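PDB 4IND: C381 turret protein, which probably builds the pentameric turrets of the Sulfolobus turreted icosahedral virus capsid from chains of three jelly-roll domains. Local coordinates for residues Phe31-Val37 / Ala67-Asp73; Leu79-Lys85 / Glu142-Val148. One frame throughout, in Å; residues are numbered along the deposited sequence.

Contact 1: Phe31-Val37 / Ala67-Asp73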
loop_
_atom_site.group_PDB
_atom_site.type_symbol
_atom_site.label_atom_id
_atom_site.label_comp_id
_atom_site.label_asym_id
_atom_site.label_seq_id
_atom_site.Cartn_x
_atom_site.Cartn_y
_atom_site.Cartn_z
ATOM N N PHE A 31 20.845 28.720 11.060
ATOM C CA PHE A 31 21.850 27.674 11.253
ATOM C C PHE A 31 22.771 27.973 12.437
ATOM O O PHE A 31 23.025 27.110 13.278
ATOM C CB PHE A 31 22.658 27.530 9.943
ATOM C CG PHE A 31 23.597 26.349 9.901
ATOM C CD1 PHE A 31 23.107 25.061 9.749
ATOM C CD2 PHE A 31 24.986 26.546 9.908
ATOM C CE1 PHE A 31 23.989 23.963 9.655
ATOM C CE2 PHE A 31 25.862 25.476 9.830
ATOM C CZ PHE A 31 25.374 24.181 9.705
ATOM N N VAL A 32 23.260 29.198 12.514
ATOM C CA VAL A 32 24.199 29.578 13.568
ATOM C C VAL A 32 23.496 30.104 14.846
ATOM O O VAL A 32 24.123 30.684 15.723
ATOM C CB VAL A 32 25.256 30.569 13.038
ATOM C CG1 VAL A 32 25.924 29.989 11.805
ATOM C CG2 VAL A 32 24.622 31.953 12.733
ATOM N N ASN A 33 22.179 29.902 14.930
ATOM C CA ASN A 33 21.430 30.142 16.172
ATOM C C ASN A 33 20.589 28.891 16.470
ATOM O O ASN A 33 19.479 28.977 17.002
ATOM C CB ASN A 33 20.532 31.367 16.023
ATOM C CG ASN A 33 19.870 31.794 17.341
ATOM O OD1 ASN A 33 20.286 31.399 18.438
ATOM N ND2 ASN A 33 18.834 32.623 17.229
ATOM N N SER A 34 21.118 27.729 16.119
ATOM C CA SER A 34 20.377 26.497 16.398
ATOM C C SER A 34 21.266 25.284 16.500
ATOM O O SER A 34 21.253 24.590 17.518
ATOM C CB SER A 34 19.294 26.271 15.334
ATOM O OG SER A 34 19.861 26.304 14.041
ATOM N N ILE A 35 22.041 25.019 15.452
ATOM C CA ILE A 35 22.778 23.755 15.383
ATOM C C ILE A 35 24.282 23.859 15.086
ATOM O O ILE A 35 24.990 22.865 15.126
ATOM C CB ILE A 35 22.124 22.783 14.389
ATOM C CG1 ILE A 35 22.188 23.315 12.958
ATOM C CG2 ILE A 35 20.673 22.507 14.792
ATOM C CD1 ILE A 35 21.632 22.325 11.904
ATOM N N PHE A 36 24.766 25.065 14.811
ATOM C CA PHE A 36 26.186 25.243 14.515
ATOM C C PHE A 36 26.970 25.710 15.739
ATOM O O PHE A 36 26.559 26.651 16.419
ATOM C CB PHE A 36 26.382 26.202 13.321
ATOM C CG PHE A 36 27.824 26.362 12.898
ATOM C CD1 PHE A 36 28.444 25.395 12.118
ATOM C CD2 PHE A 36 28.544 27.487 13.266
ATOM C CE1 PHE A 36 29.766 25.540 11.720
ATOM C CE2 PHE A 36 29.868 27.654 12.881
ATOM C CZ PHE A 36 30.484 26.682 12.098
ATOM N N VAL A 37 28.094 25.048 16.011
ATOM C CA VAL A 37 28.934 25.348 17.158
ATOM C C VAL A 37 30.259 25.857 16.627
ATOM O O VAL A 37 30.908 25.190 15.823
ATOM C CB VAL A 37 29.170 24.085 18.032
ATOM C CG1 VAL A 37 29.991 24.424 19.278
ATOM C CG2 VAL A 37 27.837 23.430 18.399
ATOM N N ALA A 67 34.786 23.148 14.182
ATOM C CA ALA A 67 33.392 23.506 14.449
ATOM C C ALA A 67 32.598 22.208 14.591
ATOM O O ALA A 67 33.114 21.123 14.306
ATOM C CB ALA A 67 32.839 24.351 13.323
ATOM N N SER A 68 31.344 22.313 15.031
ATOM C CA SER A 68 30.484 21.153 15.154
ATOM C C SER A 68 29.085 21.481 14.686
ATOM O O SER A 68 28.641 22.621 14.778
ATOM C CB SER A 68 30.401 20.687 16.610
ATOM O OG SER A 68 31.677 20.432 17.147
ATOM N N ILE A 69 28.389 20.473 14.187
ATOM C CA ILE A 69 26.955 20.572 14.030
ATOM C C ILE A 69 26.361 19.621 15.060
ATOM O O ILE A 69 26.785 18.479 15.177
ATOM C CB ILE A 69 26.523 20.183 12.621
ATOM C CG1 ILE A 69 27.056 21.215 11.620
ATOM C CG2 ILE A 69 24.980 20.120 12.532
ATOM C CD1 ILE A 69 26.920 20.796 10.169
ATOM N N ILE A 70 25.408 20.119 15.837
ATOM C CA ILE A 70 24.803 19.347 16.905
ATOM C C ILE A 70 23.289 19.576 16.878
ATOM O O ILE A 70 22.825 20.722 16.988
ATOM C CB ILE A 70 25.357 19.781 18.289
ATOM C CG1 ILE A 70 26.881 19.581 18.362
ATOM C CG2 ILE A 70 24.700 18.979 19.394
ATOM C CD1 ILE A 70 27.466 19.927 19.752
ATOM N N ILE A 71 22.518 18.501 16.735
ATOM C CA ILE A 71 21.065 18.621 16.671
ATOM C C ILE A 71 20.362 17.767 17.721
ATOM O O ILE A 71 20.273 16.554 17.568
ATOM C CB ILE A 71 20.540 18.210 15.276
ATOM C CG1 ILE A 71 21.375 18.878 14.178
ATOM C CG2 ILE A 71 19.073 18.594 15.119
ATOM C CD1 ILE A 71 21.056 18.380 12.743
ATOM N N ASP A 72 19.846 18.387 18.781
ATOM C CA ASP A 72 19.067 17.607 19.746
ATOM C C ASP A 72 17.576 17.946 19.681
ATOM O O ASP A 72 16.782 17.457 20.481
ATOM C CB ASP A 72 19.613 17.736 21.170
ATOM C CG ASP A 72 19.162 19.011 21.856
ATOM O OD1 ASP A 72 19.009 19.023 23.106
ATOM O OD2 ASP A 72 18.945 20.012 21.136
ATOM N N ASP A 73 17.201 18.764 18.702
ATOM C CA ASP A 73 15.823 19.232 18.571
ATOM C C ASP A 73 14.872 18.097 18.235
ATOM O O ASP A 73 15.286 17.087 17.682
ATOM C CB ASP A 73 15.749 20.273 17.447
ATOM C CG ASP A 73 16.593 21.488 17.725
ATOM O OD1 ASP A 73 17.850 21.367 17.717
ATOM O OD2 ASP A 73 15.994 22.565 17.924
HETATM O O HOH W 1 19.060 23.508 18.808
#

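Contact 2: Leu79-Lys85 / Glu142-Val148. With 2HP (dihydrogenphosphate ion), chain U.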
loop_
_atom_site.group_PDB
_atom_site.type_symbol
_atom_site.label_atom_id
_atom_site.label_comp_id
_atom_site.label_asym_id
_atom_site.label_seq_id
_atom_site.Cartn_x
_atom_site.Cartn_y
_atom_site.Cartn_z
ATOM N N LEU A 79 14.317 7.671 10.281
ATOM C CA LEU A 79 15.710 7.452 9.889
ATOM C C LEU A 79 16.073 8.466 8.822
ATOM O O LEU A 79 15.448 8.521 7.778
ATOM C CB LEU A 79 15.881 6.027 9.343
ATOM C CG LEU A 79 17.306 5.760 8.804
ATOM C CD1 LEU A 79 18.328 5.900 9.931
ATOM C CD2 LEU A 79 17.374 4.389 8.154
ATOM N N TYR A 80 17.086 9.285 9.096
ATOM C CA TYR A 80 17.465 10.369 8.200
ATOM C C TYR A 80 18.750 10.077 7.483
ATOM O O TYR A 80 19.692 9.550 8.070
ATOM C CB TYR A 80 17.672 11.681 8.988
ATOM C CG TYR A 80 16.367 12.287 9.456
ATOM C CD1 TYR A 80 15.700 13.239 8.691
ATOM C CD2 TYR A 80 15.802 11.910 10.659
ATOM C CE1 TYR A 80 14.499 13.778 9.109
ATOM C CE2 TYR A 80 14.602 12.434 11.076
ATOM C CZ TYR A 80 13.957 13.376 10.306
ATOM O OH TYR A 80 12.760 13.923 10.727
ATOM N N LEU A 81 18.774 10.446 6.208
ATOM C CA LEU A 81 19.994 10.547 5.452
ATOM C C LEU A 81 20.358 12.013 5.493
ATOM O O LEU A 81 19.552 12.876 5.117
ATOM C CB LEU A 81 19.779 10.130 3.992
ATOM C CG LEU A 81 21.010 10.450 3.132
ATOM C CD1 LEU A 81 22.055 9.359 3.334
ATOM C CD2 LEU A 81 20.658 10.634 1.646
ATOM N N ILE A 82 21.573 12.294 5.945
ATOM C CA ILE A 82 22.067 13.667 5.996
ATOM C C ILE A 82 23.069 13.854 4.860
ATOM O O ILE A 82 23.949 13.006 4.647
ATOM C CB ILE A 82 22.731 13.936 7.336
ATOM C CG1 ILE A 82 21.650 14.056 8.417
ATOM C CG2 ILE A 82 23.598 15.190 7.284
ATOM C CD1 ILE A 82 22.190 14.090 9.815
ATOM N N ARG A 83 22.917 14.944 4.113
ATOM C CA ARG A 83 23.917 15.335 3.129
ATOM C C ARG A 83 24.434 16.720 3.492
ATOM O O ARG A 83 23.658 17.661 3.681
ATOM C CB ARG A 83 23.341 15.297 1.715
ATOM C CG ARG A 83 23.102 13.858 1.180
ATOM C CD ARG A 83 22.251 13.873 -0.065
ATOM N NE ARG A 83 20.904 14.349 0.225
ATOM C CZ ARG A 83 20.078 14.863 -0.678
ATOM N NH1 ARG A 83 20.457 14.972 -1.944
ATOM N NH2 ARG A 83 18.875 15.272 -0.308
ATOM N N ILE A 84 25.750 16.839 3.602
ATOM C CA ILE A 84 26.363 18.151 3.814
ATOM C C ILE A 84 27.244 18.477 2.624
ATOM O O ILE A 84 28.236 17.794 2.392
ATOM C CB ILE A 84 27.235 18.182 5.079
ATOM C CG1 ILE A 84 26.550 17.453 6.237
ATOM C CG2 ILE A 84 27.537 19.654 5.482
ATOM C CD1 ILE A 84 27.355 17.464 7.557
ATOM N N LYS A 85 26.898 19.516 1.862
ATOM C CA LYS A 85 27.746 19.910 0.736
ATOM C C LYS A 85 28.836 20.805 1.273
ATOM O O LYS A 85 28.562 21.858 1.870
ATOM C CB LYS A 85 26.970 20.665 -0.355
ATOM C CG LYS A 85 27.853 20.939 -1.585
ATOM C CD LYS A 85 27.143 21.783 -2.671
ATOM C CE LYS A 85 26.054 20.990 -3.371
ATOM N NZ LYS A 85 26.602 19.830 -4.107
ATOM N N GLU A 142 25.593 23.561 2.009
ATOM C CA GLU A 142 24.205 23.108 2.189
ATOM C C GLU A 142 24.164 22.048 3.263
ATOM O O GLU A 142 25.124 21.335 3.465
ATOM C CB GLU A 142 23.606 22.532 0.901
ATOM C CG GLU A 142 23.481 23.495 -0.271
ATOM C CD GLU A 142 23.043 22.785 -1.572
ATOM O OE1 GLU A 142 23.766 22.916 -2.587
ATOM O OE2 GLU A 142 21.970 22.129 -1.593
ATOM N N PHE A 143 23.036 21.948 3.953
ATOM C CA PHE A 143 22.850 20.906 4.949
ATOM C C PHE A 143 21.435 20.405 4.764
ATOM O O PHE A 143 20.487 21.193 4.839
ATOM C CB PHE A 143 23.039 21.450 6.361
ATOM C CG PHE A 143 22.957 20.388 7.444
ATOM C CD1 PHE A 143 24.070 19.641 7.797
ATOM C CD2 PHE A 143 21.741 20.136 8.084
ATOM C CE1 PHE A 143 23.986 18.666 8.789
ATOM C CE2 PHE A 143 21.638 19.176 9.073
ATOM C CZ PHE A 143 22.761 18.443 9.441
ATOM N N SER A 144 21.307 19.098 4.529
ATOM C CA SER A 144 20.037 18.458 4.168
ATOM C C SER A 144 19.728 17.274 5.086
ATOM O O SER A 144 20.557 16.397 5.299
ATOM C CB SER A 144 20.058 17.997 2.702
ATOM O OG SER A 144 18.957 17.124 2.410
ATOM N N LEU A 145 18.511 17.255 5.609
ATOM C CA LEU A 145 17.999 16.154 6.431
ATOM C C LEU A 145 16.804 15.591 5.707
ATOM O O LEU A 145 15.814 16.298 5.527
ATOM C CB LEU A 145 17.482 16.707 7.771
ATOM C CG LEU A 145 18.450 17.031 8.892
ATOM C CD1 LEU A 145 17.839 18.037 9.894
ATOM C CD2 LEU A 145 18.789 15.746 9.605
ATOM N N GLU A 146 16.859 14.337 5.272
ATOM C CA GLU A 146 15.678 13.765 4.612
ATOM C C GLU A 146 15.455 12.354 5.127
ATOM O O GLU A 146 16.404 11.620 5.361
ATOM C CB GLU A 146 15.821 13.783 3.071
ATOM C CG GLU A 146 16.752 12.710 2.519
ATOM C CD GLU A 146 16.398 12.261 1.085
ATOM O OE1 GLU A 146 16.321 13.120 0.169
ATOM O OE2 GLU A 146 16.228 11.033 0.875
ATOM N N ARG A 147 14.196 11.979 5.307
ATOM C CA ARG A 147 13.873 10.630 5.732
ATOM C C ARG A 147 13.992 9.690 4.525
ATOM O O ARG A 147 13.474 9.973 3.452
ATOM C CB ARG A 147 12.453 10.597 6.324
ATOM C CG ARG A 147 12.344 11.422 7.630
ATOM C CD ARG A 147 10.988 11.245 8.290
ATOM N NE ARG A 147 10.745 9.834 8.543
ATOM C CZ ARG A 147 9.607 9.344 9.005
ATOM N NH1 ARG A 147 8.599 10.162 9.273
ATOM N NH2 ARG A 147 9.478 8.033 9.188
ATOM N N VAL A 148 14.693 8.583 4.697
ATOM C CA VAL A 148 14.831 7.602 3.601
ATOM C C VAL A 148 13.743 6.540 3.723
ATOM O O VAL A 148 13.144 6.391 4.767
ATOM C CB VAL A 148 16.215 6.948 3.635
ATOM C CG1 VAL A 148 17.287 7.994 3.468
ATOM C CG2 VAL A 148 16.433 6.224 4.950
HETATM P P 2HP U . 12.317 6.417 7.431
HETATM O O1 2HP U . 12.326 4.972 7.859
HETATM O O2 2HP U . 12.145 7.099 8.753
HETATM O O3 2HP U . 11.100 6.655 6.482
HETATM O O4 2HP U . 13.658 6.907 6.798
HETATM O O HOH W 2 19.656 14.298 2.774
#

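Contact 1: Phe31-Val37 / Ala67-Asp73
Phe36-Val37 pairs antiparallel with Ala67-Ile71 at one edge of a three-stranded sheet in the first jelly roll of the turret chain. Val37 and Ser68 exchange two backbone hydrogen bonds, Val37 N to Ser68 O at 2.8 Å and Ser68 N to Val37 O at 3.0 Å. Just before the strand, Ile35 O accepts from Ile70 N at 2.9 Å and also receives a CA-H contact from Ile69. Phe31 O, gripped by Ile35 N and Phe36 N from opposite faces of its plane, shapes the turn from helix 25-31 into this pairing.

With chi1 at 65°, Ile35 CG2 sits beside its backbone N, anti to the carbonyl carbon, and meets Ile71 CG1 at 3.7 Å, the two side chains running side by side. Phe36 points the same way as Ile69, and its ring is carried on to Ala67, where CZ comes obliquely to CB at 3.5 Å. The Phe31 ring presents its edge, CZ meeting Ile69 CD1 at 3.8 Å, with the two side chains nearly perpendicular. On the face opposite to Phe36 and Ile69, Val37 CG2 touches Ile70 CD1 at 3.8 Å, and both residues pack on Asn52 of the second subunit.

Asp73 OD2 forms a salt bridge to Lys21 of that subunit. The chemistry is thus divided: one face joins the domain's apolar interior, while Val37 and Ile70 on the other, and the Asp73 end, also reach the second subunit.

Contact 2: Leu79-Lys85 / Glu142-Val148
Leu79-Lys85 and Glu142-Arg147, neighbouring central strands of the four-stranded sheet in the first jelly roll, run antiparallel at 153°, and Val148 follows the second strand. Their backbones form a ladder: Leu81 with Glu146 and Arg83 with Ser144 are reciprocal hydrogen-bonded pairs, Leu81 N reaching Glu146 O at 2.8 Å. Lys85 N adds a bond to Glu142 O; the return bond from Glu142 N is weak.

Apolar contacts line the face of Ile82, Ile84, Phe143 and Leu145. Ile82 CG1 lies 3.5 Å from Leu145 CD2, and the Ile84 side chain runs beside Phe143, CG1 to CD1 at 3.7 Å. Near the phosphate end, Arg147 CG sits over one face of the Tyr80 ring in a CH-pi contact, 3.9 Å from the centroid and offset toward the rim.

On the reverse face polar groups stand beside Leu81. Arg83 NH2 and Glu146 OE1 make a salt bridge at 3.4 Å, but the oxygen is well out of the guanidinium plane, so charge alone links them; NH2 donates to Leu75 O, and OE1 accepts from Glu77 N, both of the third subunit. A water donates to Leu81 O, takes the N-H of Arg83 NE and is hydrogen-bonded to Ser144 OG across the strands.

Dihydrogenphosphate O2 accepts from Leu79 N at 2.7 Å and, at the guanidinium edge, from Arg147 NE at 3.1 Å and NH2 at 2.9 Å. The ion fits implausibly close to Val148 O, leaving its exact position doubtful. A bend at chi3 (57°) helps bring that edge to the anion. The charges of Arg147 and Arg172 probably offset the anion's, while the neutral Leu79 amide adds a directional bond.

From the N terminus, the chain leaves helix 25-31, enters strand 36-37, runs through strands 41-49 and 52-60, and returns as strand 67-71, where contact 1 closes the first loop. Strand 78-88 follows directly and opens the longer loop that contact 2 closes with strand 138-147, after strands 114-124 and 130-134. The two closures are therefore in series, neither enclosing the other. In space they belong to different sheets of one jelly roll, with centres about 14 Å apart. Phe143 of contact 2 joins them, its CZ lying 3.7 Å from Ile71 CD1 of contact 1, so the sheets share one apolar interior.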